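PDB 3LWX: NADH:ubiquinone oxidoreductase, Na translocating, C subunit from Parabacteroides distasonis, which is the C subunit of a sodium-translocating membrane complex, here a fragment that contains a domain of the FMN-binding family. Local coordinates for residues N14-Q19 against D57-D62; R22-N27 against T110-D115; A44-E49 against Q71-V76; Y85-H90 against G100-D105; K139-F144 against G163-D168. One frame throughout, in Å; residues are numbered along the deposited sequence.

Contact 1: N14-Q19 against D57-D62; sequences NDKRQQ and DAFATD
K16 sets off with CG trans to the backbone N (chi1 178°) and stays extended to the ammonium, while F59, also trans at chi1 (-177°), turns a ring face to that chain; the two side chains run past each other in opposite directions. CD of K16 lies over this face, 4.2 Å from the centroid of the F59 ring, a CH-pi contact offset toward the rim. Higher above the same face, too far for more than a weak cation-pi attraction, K16 NZ donates to F59 O at 2.8 Å. It also donates to a water, which in turn donates hydrogen bonds to A58 O and T61 O, so one lysine gathers three carbonyls of the turn. R17 meets the ring with CG, 3.8 Å from F59 CE1; guanidinium and ring planes are 13° apart, and R17 NH1 bonds to N14 OD1 at 2.7 Å. This surface contact joins the loop before helix 63-68 to helix 4-23; F59 also touches F75 of strand 71-79, N14 rests on helix 30-40, and K16 reaches Y101 of strand 97-104.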
# COMPACT_ATOMS: atom_id res chain seq x y z
N ASN A 14 1.19 -9.15 13.38
CA ASN A 14 0.37 -10.03 12.55
C ASN A 14 -0.69 -9.25 11.76
O ASN A 14 -0.96 -9.59 10.62
CB ASN A 14 -0.21 -11.18 13.38
CG ASN A 14 0.84 -12.26 13.62
OD1 ASN A 14 1.63 -12.57 12.72
ND2 ASN A 14 0.80 -12.88 14.81
N ASP A 15 -1.25 -8.20 12.35
CA ASP A 15 -2.18 -7.33 11.65
C ASP A 15 -1.47 -6.68 10.46
O ASP A 15 -2.00 -6.68 9.35
CB ASP A 15 -2.75 -6.31 12.65
CG ASP A 15 -3.81 -5.38 12.08
OD1 ASP A 15 -4.23 -5.51 10.93
OD2 ASP A 15 -4.26 -4.51 12.86
N LYS A 16 -0.27 -6.15 10.67
CA LYS A 16 0.49 -5.56 9.57
C LYS A 16 0.79 -6.61 8.49
O LYS A 16 0.69 -6.32 7.29
CB LYS A 16 1.76 -4.89 10.10
CG LYS A 16 2.63 -4.29 9.02
CD LYS A 16 3.71 -3.39 9.58
CE LYS A 16 4.61 -2.79 8.52
NZ LYS A 16 5.45 -1.68 9.07
N ARG A 17 1.21 -7.82 8.90
CA ARG A 17 1.44 -8.90 7.94
C ARG A 17 0.19 -9.18 7.13
O ARG A 17 0.27 -9.35 5.91
CB ARG A 17 1.87 -10.19 8.63
CG ARG A 17 3.23 -10.14 9.30
CD ARG A 17 3.63 -11.51 9.83
NE ARG A 17 4.94 -11.45 10.50
CZ ARG A 17 5.13 -11.38 11.82
NH1 ARG A 17 4.12 -11.42 12.68
NH2 ARG A 17 6.37 -11.30 12.30
N GLN A 18 -0.97 -9.22 7.79
CA GLN A 18 -2.24 -9.44 7.09
C GLN A 18 -2.51 -8.35 6.05
O GLN A 18 -2.99 -8.65 4.96
CB GLN A 18 -3.42 -9.53 8.05
CG GLN A 18 -3.48 -10.78 8.88
CD GLN A 18 -4.60 -10.67 9.90
OE1 GLN A 18 -4.52 -9.89 10.83
NE2 GLN A 18 -5.66 -11.42 9.69
N GLN A 19 -2.24 -7.09 6.40
CA GLN A 19 -2.44 -5.97 5.48
C GLN A 19 -1.55 -6.11 4.24
O GLN A 19 -2.00 -5.93 3.10
CB GLN A 19 -2.15 -4.66 6.18
CG GLN A 19 -3.13 -4.31 7.28
CD GLN A 19 -2.62 -3.16 8.14
OE1 GLN A 19 -2.20 -2.13 7.63
NE2 GLN A 19 -2.67 -3.35 9.45
N ASP A 57 15.38 -2.08 9.34
CA ASP A 57 14.44 -3.20 9.25
C ASP A 57 13.14 -2.64 8.67
O ASP A 57 12.41 -1.87 9.29
CB ASP A 57 14.23 -3.88 10.60
CG ASP A 57 13.38 -5.15 10.49
OD1 ASP A 57 12.43 -5.20 9.68
OD2 ASP A 57 13.66 -6.09 11.26
N ALA A 58 12.88 -3.01 7.42
CA ALA A 58 11.74 -2.47 6.69
C ALA A 58 10.41 -2.76 7.36
O ALA A 58 9.56 -1.88 7.45
CB ALA A 58 11.76 -2.95 5.24
N PHE A 59 10.21 -3.98 7.82
CA PHE A 59 8.96 -4.34 8.46
C PHE A 59 8.76 -3.60 9.78
O PHE A 59 7.66 -3.16 10.09
CB PHE A 59 8.88 -5.86 8.67
CG PHE A 59 7.58 -6.30 9.27
CD1 PHE A 59 6.50 -6.60 8.46
CD2 PHE A 59 7.41 -6.35 10.63
CE1 PHE A 59 5.28 -6.95 9.02
CE2 PHE A 59 6.19 -6.71 11.20
CZ PHE A 59 5.12 -7.02 10.39
N ALA A 60 9.83 -3.50 10.57
CA ALA A 60 9.72 -2.88 11.89
C ALA A 60 9.59 -1.36 11.85
O ALA A 60 9.15 -0.76 12.82
CB ALA A 60 10.94 -3.27 12.74
N THR A 61 9.98 -0.74 10.75
CA THR A 61 10.02 0.71 10.73
C THR A 61 8.65 1.32 10.42
O THR A 61 8.01 0.94 9.44
CB THR A 61 11.09 1.20 9.75
OG1 THR A 61 12.36 0.64 10.10
CG2 THR A 61 11.16 2.70 9.79
N ASP A 62 8.24 2.26 11.26
CA ASP A 62 6.97 2.94 11.14
C ASP A 62 6.98 3.72 9.83
O ASP A 62 7.91 4.46 9.55
CB ASP A 62 6.75 3.87 12.32
CG ASP A 62 5.47 4.61 12.20
OD1 ASP A 62 4.41 4.03 12.58
OD2 ASP A 62 5.51 5.77 11.75
O HOH W 1 7.23 -0.53 7.38

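Contact 2: R22-N27 against T110-D115; sequences RSINVN and TIYGAD
Y112 carries N25 on one face of its ring: N25 ND2 stands 3.5 Å above the ring plane, over the centre, with the amide turned 68° from the ring. At the ring's edge, near its plane, lie I24 CB and a water that donates to I24 O and is hydrogen-bonded to Y112 OH. The same N25 ND2 gives a nearly straight bond to Y112 O at 2.9 Å; the acceptor lies in the amide plane, whereas the donor stands above the carbonyl plane. The second flat pair is R22 with D115, a side-on salt bridge with the planes 59° apart: R22 NE reaches D115 OD1 at 2.8 Å, in the guanidinium plane but from above the carboxylate plane, and R22 NH2 reaches D115 OD2 at 3.2 Å on its syn side. The chain of R22 bends at chi3 (-65°), turning NE toward D115. Between these two grips the backbones come close, S23 O lying 3.1 Å from G113 CA, and a second water accepts from A114 N. N25, with positive phi, is the C-prime residue of a Schellman motif that ends helix 4-23. That helix end lies against strand 111-118, at one edge of the six-stranded sheet, where Y112 and G113 form a classic beta bulge opposite S103 of strand 97-104; S23 and I24 also touch I86 of strand 82-92.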
# COMPACT_ATOMS: atom_id res chain seq x y z
N ARG A 22 -2.83 -8.91 2.13
CA ARG A 22 -4.03 -8.55 1.37
C ARG A 22 -3.67 -7.76 0.12
O ARG A 22 -4.36 -7.88 -0.89
CB ARG A 22 -5.05 -7.79 2.21
CG ARG A 22 -5.74 -8.65 3.25
CD ARG A 22 -6.96 -7.97 3.84
NE ARG A 22 -6.66 -6.76 4.61
CZ ARG A 22 -6.46 -6.70 5.92
NH1 ARG A 22 -6.46 -7.78 6.69
NH2 ARG A 22 -6.22 -5.51 6.46
N SER A 23 -2.60 -6.97 0.17
CA SER A 23 -2.17 -6.20 -1.01
C SER A 23 -1.62 -7.08 -2.13
O SER A 23 -1.51 -6.60 -3.26
CB SER A 23 -1.15 -5.13 -0.65
OG SER A 23 0.17 -5.62 -0.52
N ILE A 24 -1.29 -8.35 -1.82
CA ILE A 24 -0.92 -9.34 -2.83
C ILE A 24 -1.97 -10.45 -2.91
O ILE A 24 -1.68 -11.58 -3.30
CB ILE A 24 0.53 -9.88 -2.68
CG1 ILE A 24 0.77 -10.51 -1.30
CG2 ILE A 24 1.51 -8.75 -3.00
CD1 ILE A 24 2.06 -11.34 -1.22
N ASN A 25 -3.21 -10.12 -2.53
CA ASN A 25 -4.36 -11.00 -2.74
C ASN A 25 -4.31 -12.29 -1.95
O ASN A 25 -4.77 -13.34 -2.41
CB ASN A 25 -4.51 -11.25 -4.25
CG ASN A 25 -4.56 -9.93 -5.00
OD1 ASN A 25 -5.31 -9.06 -4.62
ND2 ASN A 25 -3.70 -9.76 -5.99
N VAL A 26 -3.82 -12.19 -0.72
CA VAL A 26 -3.74 -13.32 0.21
C VAL A 26 -4.46 -12.89 1.48
O VAL A 26 -4.08 -11.90 2.11
CB VAL A 26 -2.28 -13.72 0.46
CG1 VAL A 26 -2.19 -14.75 1.59
CG2 VAL A 26 -1.65 -14.21 -0.84
N ASN A 27 -5.50 -13.64 1.85
CA ASN A 27 -6.37 -13.33 2.97
C ASN A 27 -6.33 -14.45 3.98
O ASN A 27 -6.93 -15.49 3.76
CB ASN A 27 -7.79 -13.10 2.46
CG ASN A 27 -7.91 -11.79 1.72
OD1 ASN A 27 -8.23 -10.77 2.32
ND2 ASN A 27 -7.54 -11.79 0.45
N THR A 110 2.17 -1.91 -13.24
CA THR A 110 0.83 -2.43 -13.19
C THR A 110 0.50 -2.91 -11.79
O THR A 110 1.20 -3.74 -11.22
CB THR A 110 0.65 -3.59 -14.18
OG1 THR A 110 1.05 -3.18 -15.48
CG2 THR A 110 -0.79 -4.06 -14.21
N ILE A 111 -0.59 -2.42 -11.22
CA ILE A 111 -0.99 -2.78 -9.88
C ILE A 111 -1.52 -4.20 -9.83
O ILE A 111 -2.36 -4.61 -10.63
CB ILE A 111 -2.01 -1.76 -9.32
CG1 ILE A 111 -1.32 -0.40 -9.15
CG2 ILE A 111 -2.61 -2.22 -7.98
CD1 ILE A 111 -2.27 0.82 -9.15
N TYR A 112 -1.03 -4.95 -8.85
CA TYR A 112 -1.40 -6.34 -8.61
C TYR A 112 -2.48 -6.45 -7.50
O TYR A 112 -3.38 -7.31 -7.58
CB TYR A 112 -0.15 -7.15 -8.25
CG TYR A 112 -0.37 -8.61 -7.98
CD1 TYR A 112 -0.86 -9.46 -8.95
CD2 TYR A 112 -0.08 -9.14 -6.74
CE1 TYR A 112 -1.06 -10.82 -8.69
CE2 TYR A 112 -0.25 -10.50 -6.47
CZ TYR A 112 -0.75 -11.34 -7.44
OH TYR A 112 -0.93 -12.69 -7.19
N GLY A 113 -2.41 -5.59 -6.49
CA GLY A 113 -3.41 -5.58 -5.42
C GLY A 113 -3.19 -4.38 -4.54
O GLY A 113 -2.22 -3.65 -4.69
N ALA A 114 -4.09 -4.20 -3.57
CA ALA A 114 -4.08 -3.04 -2.70
C ALA A 114 -4.86 -3.33 -1.43
O ALA A 114 -5.76 -4.17 -1.43
CB ALA A 114 -4.71 -1.85 -3.42
N ASP A 115 -4.52 -2.60 -0.38
CA ASP A 115 -5.22 -2.67 0.90
C ASP A 115 -5.18 -1.28 1.51
O ASP A 115 -4.12 -0.66 1.54
CB ASP A 115 -4.56 -3.66 1.86
CG ASP A 115 -5.40 -3.93 3.10
OD1 ASP A 115 -6.51 -4.49 2.90
OD2 ASP A 115 -4.96 -3.62 4.22
O HOH W 2 -5.73 -6.70 -3.21
O HOH W 3 0.13 -13.29 -4.64

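Contact 3: A44-E49 against Q71-V76; sequences AFLVNE and QYPVFV
Backbone hydrogen bonds join strand 44-48 to strand 71-76, antiparallel, with segment axes at 147°. F45 and V74 form one hydrogen-bonded pair, F45 N to V74 O at 2.9 Å and V74 N to F45 O at 2.8 Å; V47 and Y72 form the next, its Y72 N to V47 O bond more bent (139°). CA-H...O contacts add to these, among them A44 CA to V74 O at 3.3 Å. Side-chain packing differs between the faces. On the face bearing F45, V47, Y72 and V74, F45 CG sits between its backbone N and carbonyl carbon (chi1 52°), and the ring stands beside V74, whose CB lies over one ring face, 4.2 Å from the centroid of the F45 ring. F45 CE2 also meets V76 CG2. The Y72 ring has E49 N at its edge, near its plane. The opposite face has L46 CD2 on P73 CB at 3.8 Å and A44 CB against the F75 ring at CD1, also at 3.8 Å. Strand 41-48 lies between 53-54 and 71-79 in the sheet; helix 174-196 covers V47 and V74 through F194, while A44 and P73 touch A58 of the loop before helix 63-68.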
# COMPACT_ATOMS: atom_id res chain seq x y z
N ALA A 44 12.92 -7.47 1.98
CA ALA A 44 12.24 -6.35 2.64
C ALA A 44 13.35 -5.36 2.94
O ALA A 44 14.28 -5.69 3.68
CB ALA A 44 11.51 -6.78 3.91
N PHE A 45 13.28 -4.18 2.33
CA PHE A 45 14.32 -3.18 2.48
C PHE A 45 13.78 -1.78 2.34
O PHE A 45 12.79 -1.56 1.65
CB PHE A 45 15.45 -3.39 1.45
CG PHE A 45 14.97 -3.51 0.02
CD1 PHE A 45 14.79 -2.38 -0.77
CD2 PHE A 45 14.68 -4.74 -0.52
CE1 PHE A 45 14.35 -2.48 -2.08
CE2 PHE A 45 14.22 -4.86 -1.82
CZ PHE A 45 14.06 -3.73 -2.59
N LEU A 46 14.44 -0.85 2.98
CA LEU A 46 14.15 0.56 2.83
C LEU A 46 14.91 1.09 1.62
O LEU A 46 16.05 0.68 1.37
CB LEU A 46 14.58 1.35 4.06
CG LEU A 46 13.83 1.00 5.34
CD1 LEU A 46 14.51 1.65 6.54
CD2 LEU A 46 12.38 1.45 5.28
N VAL A 47 14.28 2.00 0.89
CA VAL A 47 14.95 2.77 -0.14
C VAL A 47 14.86 4.26 0.21
O VAL A 47 13.97 4.70 0.94
CB VAL A 47 14.40 2.54 -1.57
CG1 VAL A 47 14.55 1.07 -1.94
CG2 VAL A 47 12.95 3.01 -1.73
N ASN A 48 15.83 5.01 -0.29
CA ASN A 48 15.79 6.45 -0.20
C ASN A 48 15.09 7.02 -1.46
O ASN A 48 14.64 6.28 -2.34
CB ASN A 48 17.18 7.04 0.07
CG ASN A 48 18.16 6.81 -1.06
OD1 ASN A 48 17.76 6.55 -2.20
ND2 ASN A 48 19.45 6.93 -0.77
N GLU A 49 15.02 8.35 -1.54
CA GLU A 49 14.34 9.00 -2.66
C GLU A 49 15.04 8.80 -4.00
O GLU A 49 14.47 9.08 -5.03
CB GLU A 49 14.15 10.51 -2.40
CG GLU A 49 15.41 11.36 -2.24
CD GLU A 49 15.88 11.50 -0.80
OE1 GLU A 49 16.27 10.48 -0.18
OE2 GLU A 49 15.89 12.65 -0.29
N GLN A 71 12.69 7.82 3.74
CA GLN A 71 12.94 6.39 3.61
C GLN A 71 11.60 5.71 3.40
O GLN A 71 10.60 6.09 4.03
CB GLN A 71 13.67 5.83 4.81
CG GLN A 71 15.01 6.49 5.02
CD GLN A 71 15.84 5.81 6.07
OE1 GLN A 71 15.31 5.17 6.99
NE2 GLN A 71 17.16 5.92 5.94
N TYR A 72 11.60 4.68 2.58
CA TYR A 72 10.38 4.07 2.09
C TYR A 72 10.54 2.55 2.02
O TYR A 72 11.43 2.07 1.32
CB TYR A 72 10.08 4.64 0.69
CG TYR A 72 10.18 6.14 0.64
CD1 TYR A 72 9.18 6.94 1.16
CD2 TYR A 72 11.31 6.76 0.13
CE1 TYR A 72 9.28 8.31 1.15
CE2 TYR A 72 11.42 8.14 0.12
CZ TYR A 72 10.40 8.92 0.62
OH TYR A 72 10.50 10.30 0.61
N PRO A 73 9.69 1.78 2.71
CA PRO A 73 9.91 0.34 2.70
C PRO A 73 9.34 -0.36 1.47
O PRO A 73 8.23 -0.04 1.01
CB PRO A 73 9.15 -0.13 3.95
CG PRO A 73 8.03 0.85 4.06
CD PRO A 73 8.65 2.17 3.68
N VAL A 74 10.10 -1.31 0.95
CA VAL A 74 9.71 -2.15 -0.16
C VAL A 74 9.72 -3.60 0.32
O VAL A 74 10.71 -4.06 0.91
CB VAL A 74 10.68 -2.02 -1.37
CG1 VAL A 74 10.24 -2.93 -2.51
CG2 VAL A 74 10.75 -0.57 -1.86
N PHE A 75 8.62 -4.31 0.12
CA PHE A 75 8.54 -5.75 0.43
C PHE A 75 8.41 -6.45 -0.92
O PHE A 75 7.54 -6.09 -1.71
CB PHE A 75 7.34 -6.04 1.33
CG PHE A 75 7.29 -5.17 2.54
CD1 PHE A 75 7.92 -5.53 3.71
CD2 PHE A 75 6.63 -3.94 2.49
CE1 PHE A 75 7.88 -4.71 4.82
CE2 PHE A 75 6.61 -3.11 3.59
CZ PHE A 75 7.23 -3.51 4.76
N VAL A 76 9.27 -7.42 -1.19
CA VAL A 76 9.26 -8.11 -2.47
C VAL A 76 8.78 -9.53 -2.27
O VAL A 76 9.41 -10.31 -1.55
CB VAL A 76 10.64 -8.11 -3.16
CG1 VAL A 76 10.53 -8.70 -4.55
CG2 VAL A 76 11.22 -6.69 -3.21

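Contact 4: Y85-H90 against G100-D105; sequences YIMALH and GYISVD
G100 O is gripped by two donors: L89 N at 2.9 Å, and a water at 2.9 Å from G100 O that also donates to L89 O. L89 O in turn accepts from G100 N, a longer, bent bond (139°). Farther along the hairpin, M87 with I102 and Y85 with V104 each exchange two backbone bonds, among them M87 N to I102 O at 2.9 Å. Side chains then sort to two faces. On that of M87, the selenomethionine bends at chi3 (-76°) and brings CE to V104 CG1 at 3.8 Å, while L89 CD2 meets I102 CG2 at 4.0 Å. G100 has no side chain where L89 CG and CD1 pack on its backbone. On that of I86, CG2 of I86 touches Y101 CB, and A88 CB lies 3.8 Å from Y101 CE1. Y85 presents its ring edge to D105 O. Helix 4-23 packs on I86 and Y101, and S103 OG bonds to S23 O. Six direct backbone bonds thus link N and O of the three hydrogen-bonded pairs inside a largely buried hairpin, with the water as a further donor at its G100 end, and the side-chain contact between the strands is chiefly apolar.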
# COMPACT_ATOMS: atom_id res chain seq x y z
N TYR A 85 6.26 -6.06 -6.10
CA TYR A 85 6.84 -5.03 -5.24
C TYR A 85 5.72 -4.36 -4.46
O TYR A 85 4.83 -3.76 -5.05
CB TYR A 85 7.61 -4.01 -6.06
CG TYR A 85 8.72 -4.63 -6.89
CD1 TYR A 85 9.99 -4.82 -6.36
CD2 TYR A 85 8.50 -5.03 -8.20
CE1 TYR A 85 11.00 -5.39 -7.11
CE2 TYR A 85 9.51 -5.59 -8.97
CZ TYR A 85 10.76 -5.78 -8.41
OH TYR A 85 11.77 -6.33 -9.17
N ILE A 86 5.80 -4.45 -3.14
CA ILE A 86 4.78 -3.93 -2.23
C ILE A 86 5.33 -2.67 -1.57
O ILE A 86 6.45 -2.67 -1.01
CB ILE A 86 4.42 -4.95 -1.14
CG1 ILE A 86 4.02 -6.29 -1.73
CG2 ILE A 86 3.30 -4.41 -0.24
CD1 ILE A 86 4.03 -7.44 -0.74
N MSE A 87 4.56 -1.58 -1.65
CA MSE A 87 4.92 -0.26 -1.18
C MSE A 87 3.91 0.20 -0.14
O MSE A 87 2.74 -0.19 -0.17
CB MSE A 87 4.95 0.69 -2.37
CG MSE A 87 6.05 0.36 -3.35
SE MSE A 87 6.04 1.31 -4.99
CE MSE A 87 4.60 0.37 -5.85
N ALA A 88 4.40 0.99 0.81
CA ALA A 88 3.62 1.46 1.94
C ALA A 88 3.07 2.86 1.71
O ALA A 88 3.79 3.76 1.28
CB ALA A 88 4.45 1.41 3.21
N LEU A 89 1.80 3.04 2.05
CA LEU A 89 1.07 4.27 1.89
C LEU A 89 0.74 4.89 3.24
O LEU A 89 0.49 4.20 4.23
CB LEU A 89 -0.25 4.00 1.19
CG LEU A 89 -0.16 3.19 -0.11
CD1 LEU A 89 -1.56 2.89 -0.61
CD2 LEU A 89 0.67 3.92 -1.15
N HIS A 90 0.68 6.22 3.27
CA HIS A 90 0.26 6.95 4.46
C HIS A 90 -0.37 8.26 4.01
O HIS A 90 0.03 8.83 3.02
CB HIS A 90 1.42 7.20 5.44
CG HIS A 90 2.45 8.16 4.93
ND1 HIS A 90 2.49 9.49 5.30
CD2 HIS A 90 3.46 7.99 4.05
CE1 HIS A 90 3.48 10.09 4.67
NE2 HIS A 90 4.09 9.20 3.91
N GLY A 100 -1.98 2.16 4.10
CA GLY A 100 -2.27 1.04 3.26
C GLY A 100 -1.02 0.51 2.60
O GLY A 100 0.09 0.93 2.92
N TYR A 101 -1.24 -0.43 1.70
CA TYR A 101 -0.17 -1.04 0.91
C TYR A 101 -0.67 -1.25 -0.50
O TYR A 101 -1.85 -1.54 -0.70
CB TYR A 101 0.27 -2.40 1.51
CG TYR A 101 0.80 -2.22 2.90
CD1 TYR A 101 2.14 -1.90 3.11
CD2 TYR A 101 -0.05 -2.28 4.00
CE1 TYR A 101 2.61 -1.65 4.40
CE2 TYR A 101 0.42 -2.04 5.28
CZ TYR A 101 1.75 -1.71 5.48
OH TYR A 101 2.24 -1.43 6.73
N ILE A 102 0.22 -1.12 -1.47
CA ILE A 102 -0.13 -1.38 -2.85
C ILE A 102 1.02 -2.14 -3.49
O ILE A 102 2.19 -1.84 -3.24
CB ILE A 102 -0.52 -0.08 -3.58
CG1 ILE A 102 -1.17 -0.36 -4.93
CG2 ILE A 102 0.67 0.82 -3.73
CD1 ILE A 102 -1.83 0.88 -5.49
N SER A 103 0.67 -3.16 -4.27
CA SER A 103 1.69 -3.97 -4.92
C SER A 103 1.61 -3.79 -6.42
O SER A 103 0.53 -3.58 -6.99
CB SER A 103 1.55 -5.46 -4.56
OG SER A 103 0.39 -6.03 -5.12
N VAL A 104 2.77 -3.91 -7.07
CA VAL A 104 2.86 -3.90 -8.51
C VAL A 104 3.55 -5.16 -9.02
O VAL A 104 4.32 -5.82 -8.31
CB VAL A 104 3.59 -2.64 -9.05
CG1 VAL A 104 2.79 -1.37 -8.76
CG2 VAL A 104 5.01 -2.50 -8.50
N ASP A 105 3.23 -5.47 -10.27
CA ASP A 105 3.82 -6.55 -11.01
C ASP A 105 5.30 -6.29 -11.28
O ASP A 105 5.85 -5.23 -10.95
CB ASP A 105 3.09 -6.72 -12.33
CG ASP A 105 1.66 -7.24 -12.18
OD1 ASP A 105 1.34 -7.90 -11.17
OD2 ASP A 105 0.87 -7.02 -13.11
O HOH W 4 1.40 1.81 5.38

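Contact 5: K139-F144 against G163-D168; sequences KGKKIF and GQDYVD
K141 and D165 point toward each other yet cross at a slant, and what meets the carboxylate is the lysine's aliphatic part: K141 CD lies 3.9 Å from D165 CG, and K141 CB 3.7 Å from D165 OD2. The chain bends at chi2 (-60°) and again at chi4, which leads it past the acid; CE comes 3.4 Å from Y166 O, and NZ bonds instead to E137 O. The two charged ends stay apart, with K141 NZ 6.4 Å from D165 OD2. D165 OD2 turns its anti lone pair, the one away from the other oxygen, to the backbone: K142 N donates to it at 2.8 Å (158°). A water completes the link, donating to K142 O at 2.8 Å and accepting from D165 N. The backbone N and O of K142 are therefore both tied to D165, one directly and one through water. The join between the loop before strand 144-145 and the approach to strand 166-168 thus rests on carboxylate-to-amide bonding, and any attraction between the nearby opposite charges is probably a secondary, longer-range one.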
# COMPACT_ATOMS: atom_id res chain seq x y z
N LYS A 139 -6.64 -3.11 -9.28
CA LYS A 139 -5.95 -4.18 -9.99
C LYS A 139 -5.93 -3.90 -11.48
O LYS A 139 -6.97 -3.63 -12.07
CB LYS A 139 -6.64 -5.51 -9.70
CG LYS A 139 -6.60 -5.92 -8.23
CD LYS A 139 -7.41 -7.17 -7.97
CE LYS A 139 -7.29 -7.61 -6.53
NZ LYS A 139 -7.93 -8.96 -6.31
N GLY A 140 -4.75 -3.98 -12.07
CA GLY A 140 -4.60 -3.77 -13.50
C GLY A 140 -4.37 -2.33 -13.92
O GLY A 140 -4.04 -2.06 -15.06
N LYS A 141 -4.58 -1.38 -13.00
CA LYS A 141 -4.33 0.02 -13.30
C LYS A 141 -2.82 0.28 -13.24
O LYS A 141 -2.09 -0.45 -12.57
CB LYS A 141 -5.08 0.93 -12.32
CG LYS A 141 -6.59 0.69 -12.22
CD LYS A 141 -7.32 0.90 -13.54
CE LYS A 141 -8.85 0.78 -13.34
NZ LYS A 141 -9.34 -0.59 -13.03
N LYS A 142 -2.38 1.31 -13.95
CA LYS A 142 -0.97 1.64 -14.06
C LYS A 142 -0.66 2.97 -13.40
O LYS A 142 -1.41 3.94 -13.51
CB LYS A 142 -0.53 1.65 -15.53
CG LYS A 142 -0.44 0.25 -16.13
CD LYS A 142 -0.02 0.26 -17.58
CE LYS A 142 0.23 -1.14 -18.11
NZ LYS A 142 0.65 -1.14 -19.54
N ILE A 143 0.49 3.02 -12.73
CA ILE A 143 1.00 4.20 -12.04
C ILE A 143 1.63 5.22 -12.99
O ILE A 143 1.62 6.43 -12.73
CB ILE A 143 2.05 3.75 -10.97
CG1 ILE A 143 1.34 2.97 -9.87
CG2 ILE A 143 2.81 4.95 -10.39
CD1 ILE A 143 2.27 2.25 -8.89
N PHE A 144 2.23 4.71 -14.06
CA PHE A 144 2.91 5.51 -15.06
C PHE A 144 2.17 5.40 -16.38
O PHE A 144 1.76 4.31 -16.79
CB PHE A 144 4.35 5.01 -15.28
CG PHE A 144 5.25 5.13 -14.09
CD1 PHE A 144 5.27 4.15 -13.12
CD2 PHE A 144 6.12 6.21 -13.96
CE1 PHE A 144 6.12 4.25 -12.02
CE2 PHE A 144 6.98 6.30 -12.87
CZ PHE A 144 6.97 5.33 -11.90
N GLY A 163 -6.41 10.09 -19.99
CA GLY A 163 -4.95 10.21 -19.89
C GLY A 163 -4.34 9.75 -18.58
O GLY A 163 -3.14 9.89 -18.39
N GLN A 164 -5.15 9.23 -17.67
CA GLN A 164 -4.71 8.74 -16.38
C GLN A 164 -5.65 7.62 -15.97
O GLN A 164 -6.85 7.73 -16.21
CB GLN A 164 -4.78 9.87 -15.35
CG GLN A 164 -4.32 9.48 -13.96
CD GLN A 164 -4.53 10.53 -12.90
OE1 GLN A 164 -5.27 11.50 -13.09
NE2 GLN A 164 -3.92 10.32 -11.75
N ASP A 165 -5.14 6.55 -15.37
CA ASP A 165 -6.02 5.50 -14.85
C ASP A 165 -6.76 6.03 -13.62
O ASP A 165 -6.26 6.90 -12.91
CB ASP A 165 -5.27 4.21 -14.53
CG ASP A 165 -5.18 3.26 -15.72
OD1 ASP A 165 -5.98 3.41 -16.67
OD2 ASP A 165 -4.36 2.33 -15.68
N TYR A 166 -7.94 5.48 -13.38
CA TYR A 166 -8.78 5.96 -12.30
C TYR A 166 -9.69 4.85 -11.81
O TYR A 166 -9.95 3.86 -12.50
CB TYR A 166 -9.61 7.16 -12.79
CG TYR A 166 -10.59 6.81 -13.89
CD1 TYR A 166 -11.88 6.36 -13.59
CD2 TYR A 166 -10.23 6.88 -15.22
CE1 TYR A 166 -12.77 5.99 -14.58
CE2 TYR A 166 -11.10 6.53 -16.22
CZ TYR A 166 -12.37 6.08 -15.89
OH TYR A 166 -13.25 5.73 -16.88
N VAL A 167 -10.18 5.04 -10.58
CA VAL A 167 -11.17 4.16 -9.98
C VAL A 167 -12.24 5.04 -9.37
O VAL A 167 -12.03 6.21 -9.07
CB VAL A 167 -10.57 3.27 -8.88
CG1 VAL A 167 -9.44 2.40 -9.43
CG2 VAL A 167 -10.11 4.10 -7.68
N ASP A 168 -13.41 4.45 -9.13
CA ASP A 168 -14.47 5.15 -8.42
C ASP A 168 -14.18 5.32 -6.94
O ASP A 168 -13.70 4.40 -6.26
CB ASP A 168 -15.78 4.38 -8.49
CG ASP A 168 -16.48 4.48 -9.82
OD1 ASP A 168 -16.11 5.30 -10.67
OD2 ASP A 168 -17.47 3.74 -9.99
O HOH W 5 -2.45 6.47 -14.21

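From the N terminus, helix 4-23 enters contact 1, which closes a loop onto the turn before helix 63-68, and then contact 2, which closes a longer loop onto strand 111-118. These two cross. Contact 3, joining strands 41-48 and 71-79, crosses contact 1 and nests inside the loop of contact 2, as does contact 4, the 82-92 and 97-104 hairpin. F75 O and I86 N link contacts 3 and 4, and Y112 N and S103 O link contacts 4 and 2, carrying one antiparallel sheet across all three. Contact 5 follows in series, its loop meeting I111 of contact 2; its centre lies about 26 Å from that of contact 1, across the chain's centre.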